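USG-1 protein homolog (Pseudomonas aeruginosa, PDB 2HJS) probably acts as an NAD- or NADP-dependent oxidoreductase on aldehyde or oxo groups, as in aspartate-semialdehyde dehydrogenases, and forms a dimer. Local coordinates at residues A[137-142]-A[311-317]; A[157-163]-A[237-243]; A[172-176]-A[187-191]. One frame throughout, in Å; residues are numbered along the deposited sequence.

Overall arrangement
All three contacts lie between residues 137 and 317, in and around the dimerisation domain, and they are nested along the sequence: interaction 3 falls inside the loop closed by interaction 2, which itself falls inside the loop closed by interaction 1. Interaction 1 sets helix 133-145 on the mixed sheet through strand 308-315. Interaction 2, its centre about 14 Å away, pairs strand 151-160 of the same sheet with strand 233-239, the outermost on that side within this chain. The two touch where Asn317 meets Ser163. Interaction 3 lies about 15 Å from interaction 2, between centres, and ties helix 167-181 to its following loop; Leu173 of that helix packs against Phe243 and Val162, joining it to the segments that follow the two paired strands.

Interaction 1 of 3, residues A[137-142]-A[311-317]; sequences ELCEVL and LWIVSDN
The carboxylate of Glu137 lies with one flat face over the CB of Ser315, 3.4 Å from the Glu137 CD, while its OE2 reaches past the serine to within 3.5 Å of the Asn317 CA. CG stands beside the backbone N, and a bend at chi2 (145°) carries the acid group along the end of strand 308-315. No hydrogen bond links the two segments here. The Ser315 OG, anti to its own backbone N (chi1 -158°), is bonded instead to Thr294 on the adjoining strand, leaving the methylene to face the acid.

The remainder of the contact is aliphatic. Helix 137-142 crosses strand 311-315 at 126°, with the short axes 9.5 Å apart, the spacing of a helix laid on a sheet. The Val141 side chain meets those of Leu311 and Ile313 tip to tip: its CG1 comes to 3.8 Å from the Leu311 CD1, and the Ile313 CD1 comes against both the CB and the CG2 of Val141, each at 3.9 Å. That Ile313 methyl also approaches the Leu138 CD1, at 4.4 Å. Farther along, the CD1 of Leu142 passes at an angle to Leu311, 4.0 Å from the Leu311 CD1.

One helical turn on from Glu137, Glu140 is gripped by Lys320 and Thr294. Just past Ser315, at the same end as Glu137, Asp316 takes the N-cap position of helix 317-336, where its OD1 accepts from the backbone N of Arg319. The principle illustrated is a helix-on-sheet interface that is greasy in its middle and polar at one end. The buried Glu137 carboxylate lies close to Asp246 and meets Ser315 through carbon, so the hold between helix and strand comes mainly from the aliphatic side chains.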
ATOM      1  N   GLU A 137      -7.683   6.592 -13.200  1.00 50.81           N
ATOM      2  CA  GLU A 137      -8.138   5.234 -12.858  1.00 50.86           C
ATOM      3  C   GLU A 137      -9.132   5.230 -11.689  1.00 50.49           C
ATOM      4  O   GLU A 137     -10.119   4.507 -11.707  1.00 50.62           O
ATOM      5  CB  GLU A 137      -6.939   4.310 -12.602  1.00 50.97           C
ATOM      6  CG  GLU A 137      -6.042   4.203 -13.838  1.00 52.53           C
ATOM      7  CD  GLU A 137      -4.542   4.074 -13.519  1.00 57.77           C
ATOM      8  OE1 GLU A 137      -4.139   4.154 -12.320  1.00 54.34           O
ATOM      9  OE2 GLU A 137      -3.768   3.894 -14.494  1.00 58.21           O
ATOM     10  N   LEU A 138      -8.875   6.049 -10.675  1.00 49.91           N
ATOM     11  CA  LEU A 138      -9.849   6.247  -9.618  1.00 49.13           C
ATOM     12  C   LEU A 138     -11.198   6.697 -10.216  1.00 49.71           C
ATOM     13  O   LEU A 138     -12.238   6.084  -9.945  1.00 49.03           O
ATOM     14  CB  LEU A 138      -9.368   7.301  -8.625  1.00 48.33           C
ATOM     15  CG  LEU A 138     -10.261   7.520  -7.393  1.00 49.56           C
ATOM     16  CD1 LEU A 138     -10.430   6.233  -6.583  1.00 44.81           C
ATOM     17  CD2 LEU A 138      -9.715   8.651  -6.494  1.00 48.42           C
ATOM     18  N   CYS A 139     -11.166   7.765 -11.018  1.00 48.73           N
ATOM     19  CA  CYS A 139     -12.408   8.414 -11.474  1.00 49.40           C
ATOM     20  C   CYS A 139     -13.174   7.558 -12.446  1.00 48.71           C
ATOM     21  O   CYS A 139     -14.402   7.573 -12.447  1.00 49.07           O
ATOM     22  CB  CYS A 139     -12.139   9.802 -12.081  1.00 48.69           C
ATOM     23  SG  CYS A 139     -11.647  11.000 -10.823  1.00 55.48           S
ATOM     24  N   GLU A 140     -12.447   6.804 -13.255  1.00 47.88           N
ATOM     25  CA  GLU A 140     -13.075   5.907 -14.192  1.00 49.19           C
ATOM     26  C   GLU A 140     -13.933   4.873 -13.470  1.00 48.66           C
ATOM     27  O   GLU A 140     -14.977   4.485 -13.971  1.00 48.70           O
ATOM     28  CB  GLU A 140     -12.011   5.191 -15.041  1.00 48.84           C
ATOM     29  CG  GLU A 140     -12.539   3.997 -15.811  1.00 50.28           C
ATOM     30  CD  GLU A 140     -11.436   3.255 -16.555  1.00 51.26           C
ATOM     31  OE1 GLU A 140     -10.261   3.356 -16.114  1.00 52.15           O
ATOM     32  OE2 GLU A 140     -11.743   2.575 -17.574  1.00 49.49           O
ATOM     33  N   VAL A 141     -13.471   4.420 -12.307  1.00 48.81           N
ATOM     34  CA  VAL A 141     -14.171   3.404 -11.540  1.00 48.86           C
ATOM     35  C   VAL A 141     -15.295   4.029 -10.708  1.00 49.69           C
ATOM     36  O   VAL A 141     -16.381   3.476 -10.628  1.00 50.18           O
ATOM     37  CB  VAL A 141     -13.180   2.626 -10.632  1.00 48.91           C
ATOM     38  CG1 VAL A 141     -13.936   1.724  -9.623  1.00 47.38           C
ATOM     39  CG2 VAL A 141     -12.214   1.818 -11.506  1.00 47.71           C
ATOM     40  N   LEU A 142     -15.036   5.185 -10.115  1.00 49.75           N
ATOM     41  CA  LEU A 142     -16.031   5.864  -9.277  1.00 51.34           C
ATOM     42  C   LEU A 142     -17.210   6.469 -10.031  1.00 51.63           C
ATOM     43  O   LEU A 142     -18.341   6.425  -9.539  1.00 51.95           O
ATOM     44  CB  LEU A 142     -15.371   6.983  -8.498  1.00 51.20           C
ATOM     45  CG  LEU A 142     -14.958   6.687  -7.069  1.00 56.11           C
ATOM     46  CD1 LEU A 142     -14.426   5.275  -6.870  1.00 57.77           C
ATOM     47  CD2 LEU A 142     -13.924   7.734  -6.685  1.00 59.34           C
ATOM     48  N   LEU A 311     -12.782  -1.071  -2.545  1.00 48.67           N
ATOM     49  CA  LEU A 311     -12.483  -1.507  -3.901  1.00 50.13           C
ATOM     50  C   LEU A 311     -10.967  -1.632  -3.999  1.00 49.43           C
ATOM     51  O   LEU A 311     -10.255  -0.872  -3.370  1.00 48.76           O
ATOM     52  CB  LEU A 311     -12.902  -0.442  -4.942  1.00 50.18           C
ATOM     53  CG  LEU A 311     -14.286   0.204  -4.913  1.00 52.76           C
ATOM     54  CD1 LEU A 311     -14.234   1.380  -5.853  1.00 55.76           C
ATOM     55  CD2 LEU A 311     -15.315  -0.784  -5.416  1.00 54.35           C
ATOM     56  N   TRP A 312     -10.498  -2.545  -4.847  1.00 48.91           N
ATOM     57  CA  TRP A 312      -9.086  -2.640  -5.200  1.00 48.29           C
ATOM     58  C   TRP A 312      -9.013  -2.484  -6.706  1.00 48.09           C
ATOM     59  O   TRP A 312      -9.744  -3.132  -7.427  1.00 47.92           O
ATOM     60  CB  TRP A 312      -8.533  -3.985  -4.745  1.00 47.38           C
ATOM     61  CG  TRP A 312      -7.212  -4.439  -5.361  1.00 47.83           C
ATOM     62  CD1 TRP A 312      -7.053  -5.292  -6.442  1.00 46.55           C
ATOM     63  CD2 TRP A 312      -5.881  -4.120  -4.906  1.00 45.58           C
ATOM     64  NE1 TRP A 312      -5.709  -5.502  -6.671  1.00 45.85           N
ATOM     65  CE2 TRP A 312      -4.974  -4.796  -5.754  1.00 45.50           C
ATOM     66  CE3 TRP A 312      -5.370  -3.317  -3.874  1.00 47.05           C
ATOM     67  CZ2 TRP A 312      -3.583  -4.729  -5.576  1.00 45.76           C
ATOM     68  CZ3 TRP A 312      -3.983  -3.237  -3.709  1.00 46.20           C
ATOM     69  CH2 TRP A 312      -3.109  -3.954  -4.558  1.00 46.06           C
ATOM     70  N   ILE A 313      -8.168  -1.570  -7.172  1.00 48.37           N
ATOM     71  CA  ILE A 313      -8.127  -1.204  -8.583  1.00 47.96           C
ATOM     72  C   ILE A 313      -6.703  -1.401  -9.100  1.00 48.30           C
ATOM     73  O   ILE A 313      -5.744  -0.978  -8.456  1.00 47.38           O
ATOM     74  CB  ILE A 313      -8.539   0.282  -8.781  1.00 48.03           C
ATOM     75  CG1 ILE A 313      -9.914   0.562  -8.154  1.00 48.23           C
ATOM     76  CG2 ILE A 313      -8.483   0.657 -10.285  1.00 47.54           C
ATOM     77  CD1 ILE A 313     -10.274   2.056  -8.096  1.00 46.73           C
ATOM     78  N   VAL A 314      -6.546  -2.077 -10.233  1.00 48.17           N
ATOM     79  CA  VAL A 314      -5.222  -2.127 -10.849  1.00 48.42           C
ATOM     80  C   VAL A 314      -5.334  -1.752 -12.303  1.00 48.14           C
ATOM     81  O   VAL A 314      -6.282  -2.137 -12.991  1.00 48.43           O
ATOM     82  CB  VAL A 314      -4.438  -3.490 -10.637  1.00 48.87           C
ATOM     83  CG1 VAL A 314      -4.120  -3.758  -9.100  1.00 48.18           C
ATOM     84  CG2 VAL A 314      -5.122  -4.669 -11.285  1.00 48.50           C
ATOM     85  N   SER A 315      -4.368  -0.976 -12.762  1.00 48.67           N
ATOM     86  CA  SER A 315      -4.381  -0.475 -14.135  1.00 49.72           C
ATOM     87  C   SER A 315      -2.964  -0.196 -14.600  1.00 49.89           C
ATOM     88  O   SER A 315      -2.067   0.096 -13.779  1.00 50.56           O
ATOM     89  CB  SER A 315      -5.167   0.835 -14.189  1.00 49.10           C
ATOM     90  OG  SER A 315      -5.640   1.074 -15.519  1.00 51.71           O
ATOM     91  N   ASP A 316      -2.779  -0.275 -15.907  1.00 49.20           N
ATOM     92  CA  ASP A 316      -1.531   0.094 -16.559  1.00 49.01           C
ATOM     93  C   ASP A 316      -1.447   1.632 -16.622  1.00 48.64           C
ATOM     94  O   ASP A 316      -2.119   2.279 -17.438  1.00 47.79           O
ATOM     95  CB  ASP A 316      -1.469  -0.548 -17.960  1.00 48.94           C
ATOM     96  CG  ASP A 316      -0.141  -0.322 -18.660  1.00 50.04           C
ATOM     97  OD1 ASP A 316       0.541   0.695 -18.353  1.00 50.25           O
ATOM     98  OD2 ASP A 316       0.210  -1.157 -19.535  1.00 49.46           O
ATOM     99  N   ASN A 317      -0.636   2.211 -15.731  1.00 48.08           N
ATOM    100  CA  ASN A 317      -0.482   3.661 -15.648  1.00 47.96           C
ATOM    101  C   ASN A 317       0.012   4.293 -16.949  1.00 47.80           C
ATOM    102  O   ASN A 317      -0.375   5.399 -17.287  1.00 48.30           O
ATOM    103  CB  ASN A 317       0.450   4.031 -14.482  1.00 48.24           C
ATOM    104  CG  ASN A 317       1.808   3.364 -14.585  1.00 48.98           C
ATOM    105  OD1 ASN A 317       1.916   2.138 -14.731  1.00 49.08           O
ATOM    106  ND2 ASN A 317       2.858   4.177 -14.539  1.00 48.63           N
TER

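Interaction 2 of 3, residues A[157-163]-A[237-243]; sequences TACLSVS and CIQAPVF
Strands 157-160 and 237-239 run parallel, inclined at 27° with their short axes 4.7 Å apart. The N of Ile238 donates to the Ala158 O at 2.8 Å, the Leu160 N returns the bond to the Ile238 O, and the Ala240 N takes the Leu160 O; all three are nearly linear. The chain then makes an inverse gamma turn centred on Pro241, which shifts the pairing by two residues. Beyond it the Val162 N still reaches the Val242 O (2.8 Å) and the Ser163 N the Phe243 O (3.0 Å).

On the face bearing Ala158, Leu160 and Cys237, the Cys237 SG rests 3.9 Å from the Ala158 CB, under helices 133-145 and 213-225. On the other face the Thr157 CG2 meets the Ile238 CD1 obliquely at 3.6 Å, and the Thr157 OG1 is hydrogen-bonded to the OG1 of Thr157 of the second subunit. Gln239, bent at chi2 (87°), curls its NE2 back to make two weak bonds, to the Leu160 O and the Ser161 O. Packing is tight where the Val242 CG2 presses on the Ser161 CB at 3.5 Å. Ser161 OG and Ser163 OG share a hydrogen bond, and Asn317 gives Ser163 a second partner.

Adjacent parallel strands joined through intervening helices form a much elaborated beta-alpha-beta crossover. It places strand 233-239 at the border, within this chain, of the mixed sheet in the dimerisation domain, where Trp312 and Leu199 of the second subunit cover Ile238 and Cys159.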
ATOM      1  N   THR A 157      -5.455   4.917  -0.860  1.00 51.60           N
ATOM      2  CA  THR A 157      -4.038   4.621  -0.689  1.00 51.83           C
ATOM      3  C   THR A 157      -3.546   4.086  -2.032  1.00 51.86           C
ATOM      4  O   THR A 157      -3.930   2.999  -2.449  1.00 52.32           O
ATOM      5  CB  THR A 157      -3.779   3.567   0.399  1.00 52.06           C
ATOM      6  OG1 THR A 157      -4.321   4.025   1.642  1.00 53.91           O
ATOM      7  CG2 THR A 157      -2.276   3.318   0.568  1.00 51.57           C
ATOM      8  N   ALA A 158      -2.693   4.842  -2.702  1.00 50.92           N
ATOM      9  CA  ALA A 158      -2.222   4.448  -4.012  1.00 51.91           C
ATOM     10  C   ALA A 158      -0.809   3.913  -3.915  1.00 52.13           C
ATOM     11  O   ALA A 158       0.071   4.606  -3.411  1.00 53.26           O
ATOM     12  CB  ALA A 158      -2.274   5.646  -4.966  1.00 50.89           C
ATOM     13  N   CYS A 159      -0.594   2.683  -4.363  1.00 52.10           N
ATOM     14  CA  CYS A 159       0.747   2.091  -4.400  1.00 52.53           C
ATOM     15  C   CYS A 159       1.274   2.187  -5.813  1.00 53.01           C
ATOM     16  O   CYS A 159       0.780   1.503  -6.727  1.00 53.10           O
ATOM     17  CB  CYS A 159       0.718   0.646  -3.940  1.00 53.49           C
ATOM     18  SG  CYS A 159       0.102   0.505  -2.224  1.00 56.63           S
ATOM     19  N   LEU A 160       2.252   3.068  -5.993  1.00 52.07           N
ATOM     20  CA  LEU A 160       2.735   3.436  -7.312  1.00 52.62           C
ATOM     21  C   LEU A 160       3.951   2.583  -7.658  1.00 51.50           C
ATOM     22  O   LEU A 160       4.803   2.349  -6.806  1.00 51.36           O
ATOM     23  CB  LEU A 160       3.121   4.927  -7.332  1.00 52.09           C
ATOM     24  CG  LEU A 160       2.044   5.959  -7.706  1.00 54.11           C
ATOM     25  CD1 LEU A 160       0.847   5.866  -6.859  1.00 55.17           C
ATOM     26  CD2 LEU A 160       2.591   7.411  -7.656  1.00 53.58           C
ATOM     27  N   SER A 161       4.021   2.128  -8.901  1.00 50.68           N
ATOM     28  CA  SER A 161       5.216   1.450  -9.421  1.00 50.46           C
ATOM     29  C   SER A 161       6.297   2.479  -9.760  1.00 50.94           C
ATOM     30  O   SER A 161       5.998   3.673  -9.889  1.00 51.37           O
ATOM     31  CB  SER A 161       4.846   0.718 -10.700  1.00 50.34           C
ATOM     32  OG  SER A 161       4.556   1.647 -11.734  1.00 49.53           O
ATOM     33  N   VAL A 162       7.540   2.033  -9.932  1.00 50.74           N
ATOM     34  CA  VAL A 162       8.631   2.949 -10.280  1.00 50.60           C
ATOM     35  C   VAL A 162       8.523   3.574 -11.671  1.00 51.00           C
ATOM     36  O   VAL A 162       9.176   4.584 -11.939  1.00 50.67           O
ATOM     37  CB  VAL A 162      10.042   2.313 -10.114  1.00 50.69           C
ATOM     38  CG1 VAL A 162      10.336   2.092  -8.648  1.00 50.62           C
ATOM     39  CG2 VAL A 162      10.196   1.028 -10.945  1.00 47.72           C
ATOM     40  N   SER A 163       7.733   2.965 -12.566  1.00 51.64           N
ATOM     41  CA  SER A 163       7.501   3.566 -13.892  1.00 51.93           C
ATOM     42  C   SER A 163       6.811   4.932 -13.757  1.00 52.30           C
ATOM     43  O   SER A 163       6.841   5.720 -14.675  1.00 52.02           O
ATOM     44  CB  SER A 163       6.674   2.654 -14.791  1.00 51.79           C
ATOM     45  OG  SER A 163       5.362   2.522 -14.265  1.00 52.93           O
ATOM     46  N   CYS A 237       0.018   8.563  -1.565  1.00 50.28           N
ATOM     47  CA  CYS A 237       0.746   7.824  -2.597  1.00 51.32           C
ATOM     48  C   CYS A 237       2.046   7.271  -2.051  1.00 51.57           C
ATOM     49  O   CYS A 237       2.920   8.014  -1.594  1.00 51.93           O
ATOM     50  CB  CYS A 237       1.012   8.680  -3.836  1.00 50.90           C
ATOM     51  SG  CYS A 237      -0.515   9.134  -4.658  1.00 52.70           S
ATOM     52  N   ILE A 238       2.166   5.958  -2.141  1.00 51.22           N
ATOM     53  CA  ILE A 238       3.307   5.224  -1.637  1.00 51.85           C
ATOM     54  C   ILE A 238       4.085   4.732  -2.848  1.00 51.04           C
ATOM     55  O   ILE A 238       3.498   4.448  -3.894  1.00 49.71           O
ATOM     56  CB  ILE A 238       2.788   4.026  -0.804  1.00 52.59           C
ATOM     57  CG1 ILE A 238       2.245   4.532   0.518  1.00 52.94           C
ATOM     58  CG2 ILE A 238       3.849   2.950  -0.559  1.00 54.15           C
ATOM     59  CD1 ILE A 238       1.243   3.510   1.074  1.00 58.98           C
ATOM     60  N   GLN A 239       5.402   4.646  -2.712  1.00 50.38           N
ATOM     61  CA  GLN A 239       6.233   4.100  -3.779  1.00 50.70           C
ATOM     62  C   GLN A 239       6.537   2.620  -3.501  1.00 50.27           C
ATOM     63  O   GLN A 239       7.186   2.305  -2.501  1.00 49.02           O
ATOM     64  CB  GLN A 239       7.552   4.859  -3.834  1.00 51.25           C
ATOM     65  CG  GLN A 239       8.436   4.416  -4.967  1.00 55.51           C
ATOM     66  CD  GLN A 239       8.104   5.163  -6.193  1.00 63.39           C
ATOM     67  OE1 GLN A 239       8.429   6.350  -6.311  1.00 67.87           O
ATOM     68  NE2 GLN A 239       7.408   4.504  -7.124  1.00 67.00           N
ATOM     69  N   ALA A 240       6.078   1.721  -4.374  1.00 49.76           N
ATOM     70  CA  ALA A 240       6.287   0.277  -4.162  1.00 50.18           C
ATOM     71  C   ALA A 240       7.431  -0.229  -5.025  1.00 50.00           C
ATOM     72  O   ALA A 240       7.696   0.335  -6.099  1.00 49.60           O
ATOM     73  CB  ALA A 240       4.996  -0.506  -4.479  1.00 50.28           C
ATOM     74  N   PRO A 241       8.129  -1.296  -4.572  1.00 49.75           N
ATOM     75  CA  PRO A 241       9.185  -1.801  -5.456  1.00 49.04           C
ATOM     76  C   PRO A 241       8.578  -2.692  -6.565  1.00 49.50           C
ATOM     77  O   PRO A 241       8.766  -3.917  -6.579  1.00 48.93           O
ATOM     78  CB  PRO A 241      10.080  -2.591  -4.504  1.00 49.18           C
ATOM     79  CG  PRO A 241       9.107  -3.093  -3.414  1.00 48.46           C
ATOM     80  CD  PRO A 241       8.015  -2.075  -3.319  1.00 49.03           C
ATOM     81  N   VAL A 242       7.800  -2.068  -7.452  1.00 49.76           N
ATOM     82  CA  VAL A 242       7.204  -2.788  -8.583  1.00 49.46           C
ATOM     83  C   VAL A 242       7.505  -1.993  -9.835  1.00 49.52           C
ATOM     84  O   VAL A 242       7.674  -0.779  -9.758  1.00 50.18           O
ATOM     85  CB  VAL A 242       5.671  -3.186  -8.376  1.00 49.49           C
ATOM     86  CG1 VAL A 242       5.281  -3.301  -6.892  1.00 48.50           C
ATOM     87  CG2 VAL A 242       4.736  -2.352  -9.108  1.00 47.84           C
ATOM     88  N   PHE A 243       7.634  -2.656 -10.979  1.00 49.27           N
ATOM     89  CA  PHE A 243       8.052  -1.930 -12.201  1.00 48.79           C
ATOM     90  C   PHE A 243       6.950  -1.096 -12.850  1.00 48.59           C
ATOM     91  O   PHE A 243       7.142   0.092 -13.087  1.00 48.15           O
ATOM     92  CB  PHE A 243       8.676  -2.874 -13.223  1.00 48.78           C
ATOM     93  CG  PHE A 243      10.023  -3.395 -12.807  1.00 48.36           C
ATOM     94  CD1 PHE A 243      10.169  -4.710 -12.417  1.00 46.78           C
ATOM     95  CD2 PHE A 243      11.141  -2.555 -12.790  1.00 47.27           C
ATOM     96  CE1 PHE A 243      11.419  -5.219 -12.021  1.00 47.84           C
ATOM     97  CE2 PHE A 243      12.397  -3.047 -12.385  1.00 48.16           C
ATOM     98  CZ  PHE A 243      12.533  -4.381 -12.003  1.00 47.47           C
TER

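Interaction 3 of 3, residues A[172-176]-A[187-191]; sequences ELARQ and EPRLF
Glu172 and Arg175 reach from helix 167-181 to the backbone of loop residues 187-191, an example of a helix holding its following loop by side chain-to-backbone hydrogen bonds, from two residues themselves joined by an i to i+3 salt bridge. Two successive N-H groups of the loop point at the Glu172 carboxylate: the Arg189 N meets OE2 at 2.9 Å on the syn side, and the Leu190 N makes a weak bond to OE1. Arg175 uses the loop carbonyl instead, its NH1 donating to the Glu187 O at 2.8 Å with the oxygen close to the guanidinium plane.

Over one face of that guanidinium lies the guanidinium of Arg189, flat upon it, centres 3.8 Å apart and planes at 7°. The nearby acids, Glu172 and Glu179, would be expected to ease the closeness of these two cations.

Within the helix the acid is held in turn: the Arg175 NH2 comes to the Glu172 OE1 from above the carboxylate plane, at 2.7 Å, and the Gln176 NE2 donates to OE2 from the anti side, so four donors, one of them weak, hold the group. In the second shell, the backbone N atoms of Ile195 and Ala196 anchor Gln176 through its OE1. With its CG anti to the backbone N (chi1 179°), Glu172 also meets the edge of the Phe191 ring, Glu172 CG lying 3.9 Å from Phe191 CD1.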
ATOM      1  N   GLU A 172      16.585   2.119 -12.123  1.00 51.84           N
ATOM      2  CA  GLU A 172      17.071   2.219 -10.745  1.00 51.69           C
ATOM      3  C   GLU A 172      16.635   1.006  -9.920  1.00 50.79           C
ATOM      4  O   GLU A 172      17.439   0.423  -9.186  1.00 50.13           O
ATOM      5  CB  GLU A 172      16.571   3.525 -10.116  1.00 52.14           C
ATOM      6  CG  GLU A 172      16.972   3.760  -8.655  1.00 55.37           C
ATOM      7  CD  GLU A 172      18.406   4.217  -8.484  1.00 59.01           C
ATOM      8  OE1 GLU A 172      19.071   4.525  -9.499  1.00 63.41           O
ATOM      9  OE2 GLU A 172      18.876   4.274  -7.329  1.00 59.42           O
ATOM     10  N   LEU A 173      15.375   0.619 -10.069  1.00 49.79           N
ATOM     11  CA  LEU A 173      14.842  -0.510  -9.326  1.00 49.82           C
ATOM     12  C   LEU A 173      15.523  -1.812  -9.712  1.00 49.84           C
ATOM     13  O   LEU A 173      15.973  -2.557  -8.837  1.00 49.58           O
ATOM     14  CB  LEU A 173      13.320  -0.632  -9.480  1.00 49.13           C
ATOM     15  CG  LEU A 173      12.697  -1.797  -8.693  1.00 49.19           C
ATOM     16  CD1 LEU A 173      12.823  -1.606  -7.153  1.00 48.40           C
ATOM     17  CD2 LEU A 173      11.264  -2.009  -9.092  1.00 47.67           C
ATOM     18  N   ALA A 174      15.604  -2.077 -11.016  1.00 49.94           N
ATOM     19  CA  ALA A 174      16.272  -3.286 -11.513  1.00 50.32           C
ATOM     20  C   ALA A 174      17.735  -3.361 -11.046  1.00 50.58           C
ATOM     21  O   ALA A 174      18.207  -4.424 -10.641  1.00 51.27           O
ATOM     22  CB  ALA A 174      16.184  -3.351 -13.046  1.00 50.24           C
ATOM     23  N   ARG A 175      18.438  -2.230 -11.093  1.00 50.66           N
ATOM     24  CA  ARG A 175      19.862  -2.168 -10.733  1.00 51.30           C
ATOM     25  C   ARG A 175      20.081  -2.392  -9.233  1.00 50.56           C
ATOM     26  O   ARG A 175      20.925  -3.193  -8.837  1.00 49.94           O
ATOM     27  CB  ARG A 175      20.482  -0.839 -11.188  1.00 50.78           C
ATOM     28  CG  ARG A 175      21.998  -0.792 -11.064  1.00 52.59           C
ATOM     29  CD  ARG A 175      22.594   0.574 -11.461  1.00 53.51           C
ATOM     30  NE  ARG A 175      21.869   1.680 -10.840  1.00 58.59           N
ATOM     31  CZ  ARG A 175      22.075   2.126  -9.599  1.00 60.64           C
ATOM     32  NH1 ARG A 175      23.004   1.571  -8.821  1.00 59.35           N
ATOM     33  NH2 ARG A 175      21.332   3.131  -9.132  1.00 62.01           N
ATOM     34  N   GLN A 176      19.306  -1.686  -8.409  1.00 50.82           N
ATOM     35  CA  GLN A 176      19.361  -1.858  -6.956  1.00 50.46           C
ATOM     36  C   GLN A 176      19.015  -3.286  -6.563  1.00 50.69           C
ATOM     37  O   GLN A 176      19.673  -3.855  -5.699  1.00 50.45           O
ATOM     38  CB  GLN A 176      18.402  -0.898  -6.249  1.00 50.13           C
ATOM     39  CG  GLN A 176      18.861   0.543  -6.166  1.00 49.33           C
ATOM     40  CD  GLN A 176      18.159   1.302  -5.048  1.00 49.67           C
ATOM     41  OE1 GLN A 176      17.553   0.697  -4.156  1.00 49.52           O
ATOM     42  NE2 GLN A 176      18.239   2.631  -5.085  1.00 49.67           N
ATOM     43  N   GLU A 187      24.304   1.169  -4.220  1.00 81.28           N
ATOM     44  CA  GLU A 187      24.582   2.569  -4.520  1.00 81.17           C
ATOM     45  C   GLU A 187      23.397   3.214  -5.250  1.00 80.45           C
ATOM     46  O   GLU A 187      23.237   3.034  -6.463  1.00 80.45           O
ATOM     47  CB  GLU A 187      25.892   2.702  -5.306  1.00 81.22           C
ATOM     48  CG  GLU A 187      27.144   2.694  -4.411  1.00 81.89           C
ATOM     49  CD  GLU A 187      28.442   2.432  -5.177  1.00 82.36           C
ATOM     50  OE1 GLU A 187      29.519   2.385  -4.530  1.00 82.29           O
ATOM     51  OE2 GLU A 187      28.382   2.267  -6.421  1.00 84.06           O
ATOM     52  N   PRO A 188      22.540   3.940  -4.500  1.00 79.87           N
ATOM     53  CA  PRO A 188      21.392   4.631  -5.089  1.00 79.22           C
ATOM     54  C   PRO A 188      21.832   5.828  -5.932  1.00 78.64           C
ATOM     55  O   PRO A 188      22.756   6.550  -5.545  1.00 78.83           O
ATOM     56  CB  PRO A 188      20.590   5.101  -3.862  1.00 79.03           C
ATOM     57  CG  PRO A 188      21.178   4.391  -2.685  1.00 79.55           C
ATOM     58  CD  PRO A 188      22.601   4.142  -3.039  1.00 79.83           C
ATOM     59  N   ARG A 189      21.187   6.016  -7.083  1.00 77.95           N
ATOM     60  CA  ARG A 189      21.494   7.142  -7.975  1.00 77.33           C
ATOM     61  C   ARG A 189      20.314   8.112  -8.127  1.00 76.89           C
ATOM     62  O   ARG A 189      20.466   9.306  -7.862  1.00 77.10           O
ATOM     63  CB  ARG A 189      22.012   6.656  -9.336  1.00 77.16           C
ATOM     64  CG  ARG A 189      23.420   6.095  -9.272  1.00 77.28           C
ATOM     65  CD  ARG A 189      23.768   5.262 -10.493  1.00 77.72           C
ATOM     66  NE  ARG A 189      24.919   4.394 -10.225  1.00 78.57           N
ATOM     67  CZ  ARG A 189      25.366   3.441 -11.043  1.00 78.65           C
ATOM     68  NH1 ARG A 189      24.766   3.214 -12.208  1.00 78.66           N
ATOM     69  NH2 ARG A 189      26.419   2.708 -10.695  1.00 78.25           N
ATOM     70  N   LEU A 190      19.152   7.605  -8.542  1.00 76.05           N
ATOM     71  CA  LEU A 190      17.947   8.437  -8.675  1.00 75.54           C
ATOM     72  C   LEU A 190      17.362   8.817  -7.297  1.00 74.90           C
ATOM     73  O   LEU A 190      16.715   9.863  -7.153  1.00 74.84           O
ATOM     74  CB  LEU A 190      16.887   7.745  -9.561  1.00 75.62           C
ATOM     75  CG  LEU A 190      15.643   8.540 -10.011  1.00 76.11           C
ATOM     76  CD1 LEU A 190      15.956   9.543 -11.136  1.00 75.74           C
ATOM     77  CD2 LEU A 190      14.509   7.619 -10.434  1.00 75.63           C
ATOM     78  N   PHE A 191      17.593   7.954  -6.301  1.00 73.83           N
ATOM     79  CA  PHE A 191      17.199   8.200  -4.913  1.00 72.73           C
ATOM     80  C   PHE A 191      18.425   8.293  -4.020  1.00 71.98           C
ATOM     81  O   PHE A 191      19.540   7.991  -4.450  1.00 72.06           O
ATOM     82  CB  PHE A 191      16.320   7.063  -4.412  1.00 73.06           C
ATOM     83  CG  PHE A 191      15.050   6.920  -5.163  1.00 72.98           C
ATOM     84  CD1 PHE A 191      15.024   6.266  -6.389  1.00 73.15           C
ATOM     85  CD2 PHE A 191      13.872   7.445  -4.651  1.00 74.21           C
ATOM     86  CE1 PHE A 191      13.843   6.130  -7.090  1.00 74.37           C
ATOM     87  CE2 PHE A 191      12.675   7.313  -5.346  1.00 73.66           C
ATOM     88  CZ  PHE A 191      12.661   6.651  -6.563  1.00 73.62           C
TER